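Local structure of DNA replication initiator (Cdc21/Cdc54) (Methanothermobacter thermautotrophicus, 1LTL) at residues I119-D124 with K183-L188; T179-L184 with T201-D206. The protein probably serves as an ATP-driven MCM helicase that unwinds DNA during replication, this chain being its N-terminal part with an OB domain and a bound zinc ion. One frame throughout, in Å; residues are numbered along the deposited sequence.

Contact 1: I119-D124 with K183-L188; sequences IVRKTD and KLQEPL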
loop_
_atom_site.group_PDB
_atom_site.type_symbol
_atom_site.label_atom_id
_atom_site.label_comp_id
_atom_site.label_asym_id
_atom_site.label_seq_id
_atom_site.Cartn_x
_atom_site.Cartn_y
_atom_site.Cartn_z
ATOM N N ILE A 119 16.186 -38.878 -40.918
ATOM C CA ILE A 119 15.278 -38.725 -42.043
ATOM C C ILE A 119 14.013 -37.950 -41.683
ATOM O O ILE A 119 13.269 -38.343 -40.784
ATOM C CB ILE A 119 14.899 -40.102 -42.583
ATOM C CG1 ILE A 119 16.161 -40.786 -43.097
ATOM C CG2 ILE A 119 13.848 -39.990 -43.679
ATOM C CD1 ILE A 119 15.958 -42.236 -43.525
ATOM N N VAL A 120 13.764 -36.856 -42.396
ATOM C CA VAL A 120 12.581 -36.045 -42.135
ATOM C C VAL A 120 11.301 -36.850 -42.221
ATOM O O VAL A 120 10.929 -37.297 -43.286
ATOM C CB VAL A 120 12.458 -34.908 -43.124
ATOM C CG1 VAL A 120 11.155 -34.162 -42.876
ATOM C CG2 VAL A 120 13.656 -33.989 -42.996
ATOM N N ARG A 121 10.611 -36.999 -41.101
ATOM C CA ARG A 121 9.385 -37.762 -41.090
ATOM C C ARG A 121 8.169 -36.877 -41.320
ATOM O O ARG A 121 7.674 -36.787 -42.435
ATOM C CB ARG A 121 9.254 -38.509 -39.768
ATOM C CG ARG A 121 8.081 -39.476 -39.686
ATOM C CD ARG A 121 7.611 -39.680 -38.226
ATOM N NE ARG A 121 8.626 -40.277 -37.342
ATOM C CZ ARG A 121 8.980 -41.567 -37.329
ATOM N NH1 ARG A 121 8.401 -42.431 -38.158
ATOM N NH2 ARG A 121 9.909 -41.994 -36.474
ATOM N N LYS A 122 7.688 -36.209 -40.279
ATOM C CA LYS A 122 6.506 -35.355 -40.407
ATOM C C LYS A 122 6.826 -33.873 -40.440
ATOM O O LYS A 122 7.651 -33.396 -39.664
ATOM C CB LYS A 122 5.530 -35.629 -39.258
ATOM C CG LYS A 122 4.328 -34.703 -39.240
ATOM C CD LYS A 122 3.441 -34.916 -38.020
ATOM C CE LYS A 122 2.455 -33.752 -37.846
ATOM N NZ LYS A 122 1.862 -33.660 -36.465
ATOM N N THR A 123 6.154 -33.147 -41.330
ATOM C CA THR A 123 6.364 -31.705 -41.465
ATOM C C THR A 123 5.129 -30.874 -41.107
ATOM O O THR A 123 4.034 -31.131 -41.598
ATOM C CB THR A 123 6.818 -31.363 -42.888
ATOM O OG1 THR A 123 8.237 -31.527 -42.978
ATOM C CG2 THR A 123 6.446 -29.945 -43.251
ATOM N N ASP A 124 5.309 -29.870 -40.254
ATOM C CA ASP A 124 4.191 -29.027 -39.838
ATOM C C ASP A 124 4.026 -27.750 -40.653
ATOM O O ASP A 124 4.922 -27.334 -41.381
ATOM C CB ASP A 124 4.311 -28.656 -38.354
ATOM C CG ASP A 124 4.324 -29.873 -37.441
ATOM O OD1 ASP A 124 3.352 -30.664 -37.458
ATOM O OD2 ASP A 124 5.313 -30.034 -36.696
ATOM N N LYS A 183 9.703 -33.372 -37.606
ATOM C CA LYS A 183 10.256 -34.498 -36.861
ATOM C C LYS A 183 11.400 -35.127 -37.644
ATOM O O LYS A 183 11.257 -35.430 -38.825
ATOM C CB LYS A 183 9.184 -35.567 -36.622
ATOM C CG LYS A 183 8.352 -35.359 -35.382
ATOM C CD LYS A 183 9.254 -35.241 -34.159
ATOM C CE LYS A 183 8.465 -35.000 -32.876
ATOM N NZ LYS A 183 7.749 -33.699 -32.935
ATOM N N LEU A 184 12.528 -35.317 -36.980
ATOM C CA LEU A 184 13.690 -35.915 -37.602
ATOM C C LEU A 184 13.892 -37.291 -36.992
ATOM O O LEU A 184 14.134 -37.404 -35.799
ATOM C CB LEU A 184 14.923 -35.062 -37.335
ATOM C CG LEU A 184 16.195 -35.634 -37.942
ATOM C CD1 LEU A 184 16.074 -35.633 -39.459
ATOM C CD2 LEU A 184 17.404 -34.825 -37.483
ATOM N N GLN A 185 13.804 -38.334 -37.810
ATOM C CA GLN A 185 13.960 -39.714 -37.341
ATOM C C GLN A 185 15.381 -40.195 -37.534
ATOM O O GLN A 185 16.029 -39.855 -38.525
ATOM C CB GLN A 185 13.015 -40.613 -38.119
ATOM C CG GLN A 185 13.126 -42.074 -37.818
ATOM C CD GLN A 185 12.336 -42.891 -38.820
ATOM O OE1 GLN A 185 12.805 -43.148 -39.939
ATOM N NE2 GLN A 185 11.113 -43.274 -38.444
ATOM N N GLU A 186 15.861 -41.000 -36.595
ATOM C CA GLU A 186 17.221 -41.505 -36.691
ATOM C C GLU A 186 17.396 -42.458 -37.844
ATOM O O GLU A 186 16.443 -43.069 -38.334
ATOM C CB GLU A 186 17.651 -42.210 -35.412
ATOM C CG GLU A 186 16.750 -43.353 -34.999
ATOM C CD GLU A 186 17.279 -44.109 -33.793
ATOM O OE1 GLU A 186 16.469 -44.831 -33.158
ATOM O OE2 GLU A 186 18.494 -43.988 -33.490
ATOM N N PRO A 187 18.637 -42.595 -38.298
ATOM C CA PRO A 187 18.913 -43.493 -39.409
ATOM C C PRO A 187 18.570 -44.914 -38.973
ATOM O O PRO A 187 18.934 -45.346 -37.873
ATOM C CB PRO A 187 20.409 -43.287 -39.651
ATOM C CG PRO A 187 20.642 -41.865 -39.165
ATOM C CD PRO A 187 19.847 -41.860 -37.895
ATOM N N LEU A 188 17.853 -45.629 -39.834
ATOM C CA LEU A 188 17.443 -47.002 -39.560
ATOM C C LEU A 188 18.614 -47.974 -39.553
ATOM O O LEU A 188 18.622 -48.927 -38.776
ATOM C CB LEU A 188 16.425 -47.436 -40.606
ATOM C CG LEU A 188 15.146 -46.632 -40.464
ATOM C CD1 LEU A 188 14.308 -46.718 -41.721
ATOM C CD2 LEU A 188 14.400 -47.141 -39.250
#
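Arg-121 and Lys-122 together face the single residue Lys-183 across an antiparallel strand pair, the arrangement of a beta bulge: Arg-121 N gives its hydrogen to Lys-183 O (2.8 Å), while Lys-183 N bonds to Lys-122 O (2.9 Å). Before the bulge the pairing is regular, with Gln-185 N bonded to Ile-119 O at 3.0 Å.

The side chain of Arg-121 leaves the bulge toward the partner strand. Its CB lies 4.3 Å from Lys-183 CB and 3.8 Å from Lys-183 O. CG stands anti to the backbone N (chi1 -173°), and a bend at chi3 (-62°) turns the head back beside Gln-185. There NE is hydrogen-bonded to Gln-199 OE1. At the tip, CZ, NH1 and NH2 turn one guanidinium face to the amide of Gln-185, the two planes standing 82° apart. As modelled, NE2 is the amide atom over this face; that places two donors together, so the amide's exact orientation is doubtful. A long, polar arginine suits this exposed side.

Val-120 pairs with Leu-184 on the buried face, where branched aliphatic side chains suit the interior of the OB barrel. Leu-184 CD1 comes 3.6 Å from Ile-119 N. Both side chains pack on Val-218 of strand 217-229, and Leu-184 also reaches Ile-200 and Val-202 of strand 199-205, while Ile-119, on the face it shares with Gln-185, rests on Ile-217.

Contact 2: T179-L184 with T201-D206; sequences TQTLKL and TVVLED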
loop_
_atom_site.group_PDB
_atom_site.type_symbol
_atom_site.label_atom_id
_atom_site.label_comp_id
_atom_site.label_asym_id
_atom_site.label_seq_id
_atom_site.Cartn_x
_atom_site.Cartn_y
_atom_site.Cartn_z
ATOM N N THR A 179 8.322 -19.517 -38.942
ATOM C CA THR A 179 8.886 -20.629 -38.191
ATOM C C THR A 179 8.225 -21.941 -38.614
ATOM O O THR A 179 7.089 -21.952 -39.071
ATOM C CB THR A 179 8.663 -20.402 -36.670
ATOM O OG1 THR A 179 9.724 -21.016 -35.927
ATOM C CG2 THR A 179 7.318 -20.990 -36.222
ATOM N N GLN A 180 8.930 -23.050 -38.475
ATOM C CA GLN A 180 8.345 -24.316 -38.874
ATOM C C GLN A 180 8.899 -25.477 -38.095
ATOM O O GLN A 180 10.068 -25.481 -37.711
ATOM C CB GLN A 180 8.560 -24.561 -40.350
ATOM C CG GLN A 180 8.092 -25.912 -40.789
ATOM C CD GLN A 180 8.251 -26.064 -42.264
ATOM O OE1 GLN A 180 9.078 -25.383 -42.875
ATOM N NE2 GLN A 180 7.475 -26.956 -42.859
ATOM N N THR A 181 8.055 -26.478 -37.886
ATOM C CA THR A 181 8.437 -27.636 -37.107
ATOM C C THR A 181 8.427 -28.939 -37.870
ATOM O O THR A 181 7.545 -29.180 -38.688
ATOM C CB THR A 181 7.488 -27.778 -35.932
ATOM O OG1 THR A 181 7.900 -26.891 -34.899
ATOM C CG2 THR A 181 7.484 -29.177 -35.401
ATOM N N LEU A 182 9.404 -29.798 -37.616
ATOM C CA LEU A 182 9.380 -31.099 -38.273
ATOM C C LEU A 182 10.052 -32.107 -37.391
ATOM O O LEU A 182 10.827 -31.744 -36.516
ATOM C CB LEU A 182 10.045 -31.044 -39.643
ATOM C CG LEU A 182 11.552 -31.174 -39.789
ATOM C CD1 LEU A 182 11.888 -30.862 -41.239
ATOM C CD2 LEU A 182 12.278 -30.218 -38.888
ATOM N N LYS A 183 9.703 -33.372 -37.606
ATOM C CA LYS A 183 10.256 -34.498 -36.861
ATOM C C LYS A 183 11.400 -35.127 -37.644
ATOM O O LYS A 183 11.257 -35.430 -38.825
ATOM C CB LYS A 183 9.184 -35.567 -36.622
ATOM C CG LYS A 183 8.352 -35.359 -35.382
ATOM C CD LYS A 183 9.254 -35.241 -34.159
ATOM C CE LYS A 183 8.465 -35.000 -32.876
ATOM N NZ LYS A 183 7.749 -33.699 -32.935
ATOM N N LEU A 184 12.528 -35.317 -36.980
ATOM C CA LEU A 184 13.690 -35.915 -37.602
ATOM C C LEU A 184 13.892 -37.291 -36.992
ATOM O O LEU A 184 14.134 -37.404 -35.799
ATOM C CB LEU A 184 14.923 -35.062 -37.335
ATOM C CG LEU A 184 16.195 -35.634 -37.942
ATOM C CD1 LEU A 184 16.074 -35.633 -39.459
ATOM C CD2 LEU A 184 17.404 -34.825 -37.483
ATOM N N THR A 201 12.460 -33.305 -32.442
ATOM C CA THR A 201 11.893 -32.173 -33.154
ATOM C C THR A 201 12.910 -31.167 -33.637
ATOM O O THR A 201 13.864 -30.833 -32.940
ATOM C CB THR A 201 10.854 -31.450 -32.297
ATOM O OG1 THR A 201 9.673 -32.253 -32.209
ATOM C CG2 THR A 201 10.491 -30.133 -32.904
ATOM N N VAL A 202 12.706 -30.698 -34.857
ATOM C CA VAL A 202 13.593 -29.694 -35.408
ATOM C C VAL A 202 12.767 -28.459 -35.716
ATOM O O VAL A 202 11.635 -28.547 -36.192
ATOM C CB VAL A 202 14.324 -30.189 -36.683
ATOM C CG1 VAL A 202 15.152 -29.069 -37.301
ATOM C CG2 VAL A 202 15.228 -31.341 -36.316
ATOM N N VAL A 203 13.337 -27.306 -35.408
ATOM C CA VAL A 203 12.669 -26.059 -35.644
ATOM C C VAL A 203 13.399 -25.295 -36.706
ATOM O O VAL A 203 14.578 -24.976 -36.560
ATOM C CB VAL A 203 12.638 -25.213 -34.386
ATOM C CG1 VAL A 203 12.216 -23.808 -34.721
ATOM C CG2 VAL A 203 11.690 -25.834 -33.389
ATOM N N LEU A 204 12.692 -24.991 -37.781
ATOM C CA LEU A 204 13.293 -24.254 -38.870
ATOM C C LEU A 204 12.680 -22.872 -38.942
ATOM O O LEU A 204 11.460 -22.727 -38.919
ATOM C CB LEU A 204 13.052 -24.995 -40.178
ATOM C CG LEU A 204 13.685 -26.364 -40.377
ATOM C CD1 LEU A 204 13.295 -26.866 -41.765
ATOM C CD2 LEU A 204 15.195 -26.297 -40.248
ATOM N N GLU A 205 13.518 -21.850 -39.034
ATOM C CA GLU A 205 12.988 -20.503 -39.128
ATOM C C GLU A 205 13.593 -19.679 -40.258
ATOM O O GLU A 205 14.592 -20.058 -40.855
ATOM C CB GLU A 205 13.174 -19.780 -37.808
ATOM C CG GLU A 205 12.577 -20.520 -36.638
ATOM C CD GLU A 205 12.590 -19.677 -35.398
ATOM O OE1 GLU A 205 13.570 -18.894 -35.250
ATOM O OE2 GLU A 205 11.640 -19.806 -34.577
ATOM N N ASP A 206 12.975 -18.533 -40.525
ATOM C CA ASP A 206 13.381 -17.633 -41.595
ATOM C C ASP A 206 13.489 -18.320 -42.955
ATOM O O ASP A 206 12.569 -19.019 -43.355
ATOM C CB ASP A 206 14.689 -16.924 -41.269
ATOM C CG ASP A 206 14.674 -15.472 -41.716
ATOM O OD1 ASP A 206 13.701 -15.083 -42.409
ATOM O OD2 ASP A 206 15.619 -14.720 -41.381
#
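Thr-179 to Lys-183 pair residue for residue with Glu-205 to Thr-201, forming an antiparallel ladder in the curled sheet of the MCM OB domain. The backbone bonds come from the hydrogen-bonded pairs, Gln-180 with Leu-204 and Leu-182 with Val-202. Leu-204 N reaches Gln-180 O at 2.7 Å, and Val-202 N reaches Leu-182 O at 2.7 Å. In the intervening pairs, CA-H groups also point at carbonyls: Thr-181 CA lies 3.4 Å from Val-202 O.

Apolar contacts gather on the face of Leu-182, Val-202 and Leu-204, which is buried and therefore suited to branched aliphatic side chains. Leu-182 and Val-202 stand next to each other on this face, but their modelled contact is too close to be trusted. The CD1 atoms of Leu-182 and Leu-204 approach to 4.3 Å, and Leu-184 CB meets Val-202 CG2 at 3.9 Å. Gln-180 also enters this buried face, where its amide is satisfied by two partners: OE1 accepts from Asp-210 N and NE2 gives to Asp-124 O.

The other face is mostly polar, with Val-203 among the threonines, Lys-183 and Glu-205. Thr-181 and Thr-201 touch there through their methyl groups, while the hydroxyl of Thr-201 accepts a hydrogen bond from Lys-183 NZ. The lysine chain is bent at chi2 (-55°) and again at chi4 (-64°), which brings NZ across toward the neighbouring strand, to Thr-201 OG1. At the far end of the ladder, the carboxylate of Glu-205 is held by several groups: Tyr-240 OH bonds to OE1, and Arg-129 forms a salt bridge with OE2, which would favour the charged form. Thr-179 OG1 also donates to Glu-205 OE2, over 2.6 Å, from the anti side and 16° out of the carboxylate plane.

In the fold
Contacts 1 and 2 lie on either edge of strand 175-185: its residues pair with strand 113-137 in contact 1 and with strand 199-205 in contact 2. Their centres are 11 Å apart, and they share Lys-183 and Leu-184. Beyond the bulge the first strand runs on beside the second ladder, where Asp-124 N lies 2.8 Å from Thr-181 O, a probable hydrogen bond. Packing also joins them, Lys-122 O lying 3.4 Å from Leu-182 CB. The three neighbouring strands thus form one continuous part of the OB domain sheet, away from the zinc site of Cys-137, Cys-140, Cys-159 and Cys-162.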